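Local structure of mannan endo-1,4-beta-mannosidase (Bacillus subtilis, 3CBW) at residues P118-Q121 and S122-K126; I334-G337 and D338-T341. The protein hydrolyses internal beta-1,4-mannosidic linkages in mannan, galactomannan and glucomannan, and takes part in the breakdown of glucomannan. The protein carries 3 engineered substitutions. One frame throughout, in Å; residues are numbered along the deposited sequence.

How the contacts relate
Two short surface turns of one TIM-barrel chain illustrate how turns of a glycoside hydrolase are shaped partly by contacts between near neighbours in sequence, with further ties to the surrounding fold. Contact 1 comes first along the chain, in the loop that leaves barrel strand 108-114 and leads to helix 131-138. Contact 2 follows near the C-terminal end, as the beta hairpin of strands 335-336 and 339-340, packed against helix 21-32. Their centres lie about 44 Å apart on opposite sides of the chain's centre, and they share no strand or helix. Contact 1 belongs to a loop following the strand that ends at the probable substrate-binding H114; contact 2 is remote from the annotated sites.

Contact 1: P118-Q121 and S122-K126; sequences PAFQ and SGHFK
The rings of F120 and H124 lie almost flat on one another, their planes only 4° apart and their centroids separated by 4.0 Å. This is an offset stack: F120 CD1 sits over the middle of the imidazole, while H124 CG lies nearer the rim of the phenyl ring, 3.6 Å from F120 CG. H124 CB also sits over the phenyl face, in a CH-pi contact. Both side chains carry CG anti to the carbonyl carbon, and the turn of the backbone between them brings the two faces together.

A second contact acts within the plane of the imidazole. H124 ND1 donates to S122 O at 2.8 Å with an N-H...O angle of 171°, and the acceptor lies close to the ring plane, so stacking and hydrogen bonding act in different directions. Further round the turn, the bend of Q121 at chi2 (-84°) folds its amide back, placing OE1 2.8 Å from S122 OG. That hydroxyl also meets T84 N, and Q121 NE2 bonds to T84 O, which ties the turn to a neighbouring loop. Were H124 an alanine, one face of F120 would probably lose its aromatic cover and S122 O its imidazole donor.

The chemistry implies a division of labour within the loop between strand 108-114 and helix 131-138: the stack lies across the ring faces, while the in-plane ND1 bond is likely to restrain the imidazole from turning about its CB-CG bond.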
loop_
_atom_site.group_PDB
_atom_site.type_symbol
_atom_site.label_atom_id
_atom_site.label_comp_id
_atom_site.label_asym_id
_atom_site.label_seq_id
_atom_site.Cartn_x
_atom_site.Cartn_y
_atom_site.Cartn_z
ATOM N N PRO A 118 -3.700 19.778 -1.845
ATOM C CA PRO A 118 -3.935 20.764 -2.906
ATOM C C PRO A 118 -4.937 21.864 -2.539
ATOM O O PRO A 118 -5.178 22.755 -3.346
ATOM C CB PRO A 118 -4.422 19.907 -4.076
ATOM C CG PRO A 118 -5.071 18.731 -3.436
ATOM C CD PRO A 118 -4.328 18.478 -2.153
ATOM N N ALA A 119 -5.495 21.830 -1.332
ATOM C CA ALA A 119 -6.249 22.990 -0.838
ATOM C C ALA A 119 -5.305 24.149 -0.519
ATOM O O ALA A 119 -5.754 25.288 -0.336
ATOM C CB ALA A 119 -7.084 22.620 0.386
ATOM N N PHE A 120 -4.008 23.860 -0.452
ATOM C CA PHE A 120 -2.963 24.827 -0.128
ATOM C C PHE A 120 -1.963 24.936 -1.268
ATOM O O PHE A 120 -1.927 24.091 -2.164
ATOM C CB PHE A 120 -2.224 24.399 1.147
ATOM C CG PHE A 120 -3.064 24.466 2.385
ATOM C CD1 PHE A 120 -3.053 25.610 3.182
ATOM C CD2 PHE A 120 -3.866 23.393 2.762
ATOM C CE1 PHE A 120 -3.830 25.681 4.341
ATOM C CE2 PHE A 120 -4.649 23.446 3.906
ATOM C CZ PHE A 120 -4.633 24.599 4.703
ATOM N N GLN A 121 -1.139 25.976 -1.229
ATOM C CA GLN A 121 -0.125 26.179 -2.248
ATOM C C GLN A 121 0.838 24.986 -2.328
ATOM O O GLN A 121 1.257 24.586 -3.414
ATOM C CB GLN A 121 0.627 27.487 -1.971
ATOM C CG GLN A 121 1.743 27.794 -2.958
ATOM C CD GLN A 121 3.049 27.097 -2.621
ATOM O OE1 GLN A 121 3.351 26.836 -1.451
ATOM N NE2 GLN A 121 3.834 26.788 -3.649
ATOM N N SER A 122 1.211 24.454 -1.167
ATOM C CA SER A 122 2.024 23.245 -1.087
ATOM C C SER A 122 1.945 22.691 0.327
ATOM O O SER A 122 1.317 23.295 1.198
ATOM C CB SER A 122 3.477 23.524 -1.492
ATOM O OG SER A 122 4.133 24.310 -0.513
ATOM N N GLY A 123 2.566 21.529 0.531
ATOM C CA GLY A 123 2.663 20.915 1.851
ATOM C C GLY A 123 1.315 20.660 2.492
ATOM O O GLY A 123 0.344 20.310 1.817
ATOM N N HIS A 124 1.269 20.802 3.813
ATOM C CA HIS A 124 0.022 20.712 4.583
ATOM C C HIS A 124 -0.684 19.356 4.495
ATOM O O HIS A 124 -1.908 19.290 4.621
ATOM C CB HIS A 124 -0.948 21.829 4.172
ATOM C CG HIS A 124 -0.479 23.202 4.539
ATOM N ND1 HIS A 124 0.381 23.930 3.747
ATOM C CD2 HIS A 124 -0.737 23.972 5.624
ATOM C CE1 HIS A 124 0.619 25.099 4.318
ATOM N NE2 HIS A 124 -0.042 25.146 5.460
ATOM N N PHE A 125 0.082 18.275 4.339
ATOM C CA PHE A 125 -0.508 16.942 4.128
ATOM C C PHE A 125 -1.425 16.446 5.244
ATOM O O PHE A 125 -2.309 15.620 4.999
ATOM C CB PHE A 125 0.563 15.897 3.768
ATOM C CG PHE A 125 1.400 15.405 4.925
ATOM C CD1 PHE A 125 1.737 14.063 4.992
ATOM C CD2 PHE A 125 1.920 16.265 5.894
ATOM C CE1 PHE A 125 2.533 13.572 6.016
ATOM C CE2 PHE A 125 2.708 15.767 6.948
ATOM C CZ PHE A 125 3.017 14.425 6.995
ATOM N N LYS A 126 -1.216 16.962 6.456
ATOM C CA LYS A 126 -2.030 16.585 7.621
ATOM C C LYS A 126 -2.917 17.718 8.129
ATOM O O LYS A 126 -3.420 17.676 9.255
ATOM C CB LYS A 126 -1.141 16.027 8.736
ATOM C CG LYS A 126 -0.572 14.671 8.374
ATOM C CD LYS A 126 0.343 14.143 9.442
ATOM C CE LYS A 126 0.753 12.721 9.122
ATOM N NZ LYS A 126 1.830 12.252 10.032
#

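Contact 2: I334-G337 and D338-T341; sequences IWNG and DSLT
L340 presses its CD1 methyl over the six-membered ring of W335, 3.9 Å from the ring centroid in a CH-pi contact. With L340 CG anti to its own N (chi1 -174°), this branch turns back across the indole, although the side chains of this non-hydrogen-bonded pair diverge as they leave the backbone. I334 CG2 covers the same indole face, and W29 of helix 21-32 touches both I334 and L340, making this the close-packed end of the hairpin. Here T341 closes the ladder with two bonds to I334 O: one from T341 N at 3.1 Å, in the carbonyl plane, and one from T341 OG1 at 2.8 Å, tilted 31° from it. R36 is a further partner of that hydroxyl.

The opposite end is looser and faces solvent. A type II' turn, with G337 at positive phi, joins N336 to S339, which pair through N336 N to S339 O at 2.7 Å and S339 N to N336 O at 3.0 Å. Beyond them a water donates to N336 O and to D338 OD1, linking the carboxylate back to the N336 carbonyl across the turn.

Chemically, the hairpin thus joins a base where indole, leucine and isoleucine pack beside a carbonyl gripped by two T341 donors to a tip where one water bridges N336 O and the D338 carboxylate.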
loop_
_atom_site.group_PDB
_atom_site.type_symbol
_atom_site.label_atom_id
_atom_site.label_comp_id
_atom_site.label_asym_id
_atom_site.label_seq_id
_atom_site.Cartn_x
_atom_site.Cartn_y
_atom_site.Cartn_z
ATOM N N ILE A 334 8.738 -16.186 -5.280
ATOM C CA ILE A 334 7.581 -15.954 -6.147
ATOM C C ILE A 334 7.753 -16.845 -7.372
ATOM O O ILE A 334 6.881 -17.654 -7.690
ATOM C CB ILE A 334 7.442 -14.465 -6.549
ATOM C CG1 ILE A 334 7.282 -13.601 -5.290
ATOM C CG2 ILE A 334 6.258 -14.264 -7.481
ATOM C CD1 ILE A 334 7.333 -12.100 -5.536
ATOM N N TRP A 335 8.898 -16.690 -8.032
ATOM C CA TRP A 335 9.281 -17.504 -9.181
ATOM C C TRP A 335 10.257 -18.579 -8.740
ATOM O O TRP A 335 11.085 -18.362 -7.850
ATOM C CB TRP A 335 9.946 -16.632 -10.255
ATOM C CG TRP A 335 9.141 -15.420 -10.614
ATOM C CD1 TRP A 335 9.213 -14.184 -10.032
ATOM C CD2 TRP A 335 8.113 -15.336 -11.610
ATOM N NE1 TRP A 335 8.303 -13.333 -10.616
ATOM C CE2 TRP A 335 7.615 -14.013 -11.587
ATOM C CE3 TRP A 335 7.577 -16.245 -12.532
ATOM C CZ2 TRP A 335 6.596 -13.580 -12.446
ATOM C CZ3 TRP A 335 6.565 -15.812 -13.387
ATOM C CH2 TRP A 335 6.085 -14.492 -13.335
ATOM N N ASN A 336 10.136 -19.747 -9.356
ATOM C CA ASN A 336 11.135 -20.786 -9.248
ATOM C C ASN A 336 11.894 -20.802 -10.567
ATOM O O ASN A 336 11.530 -21.526 -11.500
ATOM C CB ASN A 336 10.471 -22.134 -8.964
ATOM C CG ASN A 336 11.477 -23.262 -8.808
ATOM O OD1 ASN A 336 12.678 -23.028 -8.621
ATOM N ND2 ASN A 336 10.988 -24.497 -8.881
ATOM N N GLY A 337 12.929 -19.969 -10.658
ATOM C CA GLY A 337 13.661 -19.786 -11.905
ATOM C C GLY A 337 12.725 -19.288 -12.992
ATOM O O GLY A 337 12.144 -18.212 -12.878
ATOM N N ASP A 338 12.540 -20.094 -14.034
ATOM C CA ASP A 338 11.733 -19.688 -15.187
ATOM C C ASP A 338 10.272 -20.092 -15.062
ATOM O O ASP A 338 9.481 -19.885 -15.991
ATOM C CB ASP A 338 12.334 -20.219 -16.502
ATOM C CG ASP A 338 12.419 -21.747 -16.560
ATOM O OD1 ASP A 338 11.860 -22.455 -15.694
ATOM O OD2 ASP A 338 13.065 -22.252 -17.499
ATOM N N SER A 339 9.917 -20.666 -13.920
ATOM C CA SER A 339 8.543 -21.065 -13.684
ATOM C C SER A 339 7.951 -20.316 -12.499
ATOM O O SER A 339 8.664 -19.813 -11.621
ATOM C CB SER A 339 8.443 -22.580 -13.478
ATOM O OG SER A 339 9.066 -22.964 -12.265
ATOM N N LEU A 340 6.633 -20.238 -12.477
ATOM C CA LEU A 340 5.941 -19.627 -11.363
ATOM C C LEU A 340 5.723 -20.675 -10.291
ATOM O O LEU A 340 5.434 -21.834 -10.608
ATOM C CB LEU A 340 4.601 -19.088 -11.846
ATOM C CG LEU A 340 3.778 -18.272 -10.863
ATOM C CD1 LEU A 340 4.548 -17.048 -10.387
ATOM C CD2 LEU A 340 2.471 -17.874 -11.533
ATOM N N THR A 341 5.869 -20.294 -9.016
ATOM C CA THR A 341 5.503 -21.232 -7.948
ATOM C C THR A 341 3.984 -21.478 -7.987
ATOM O O THR A 341 3.234 -20.652 -8.515
ATOM C CB THR A 341 5.962 -20.764 -6.557
ATOM O OG1 THR A 341 5.373 -19.488 -6.267
ATOM C CG2 THR A 341 7.499 -20.677 -6.472
HETATM O O HOH W 1 11.657 -23.785 -13.245
#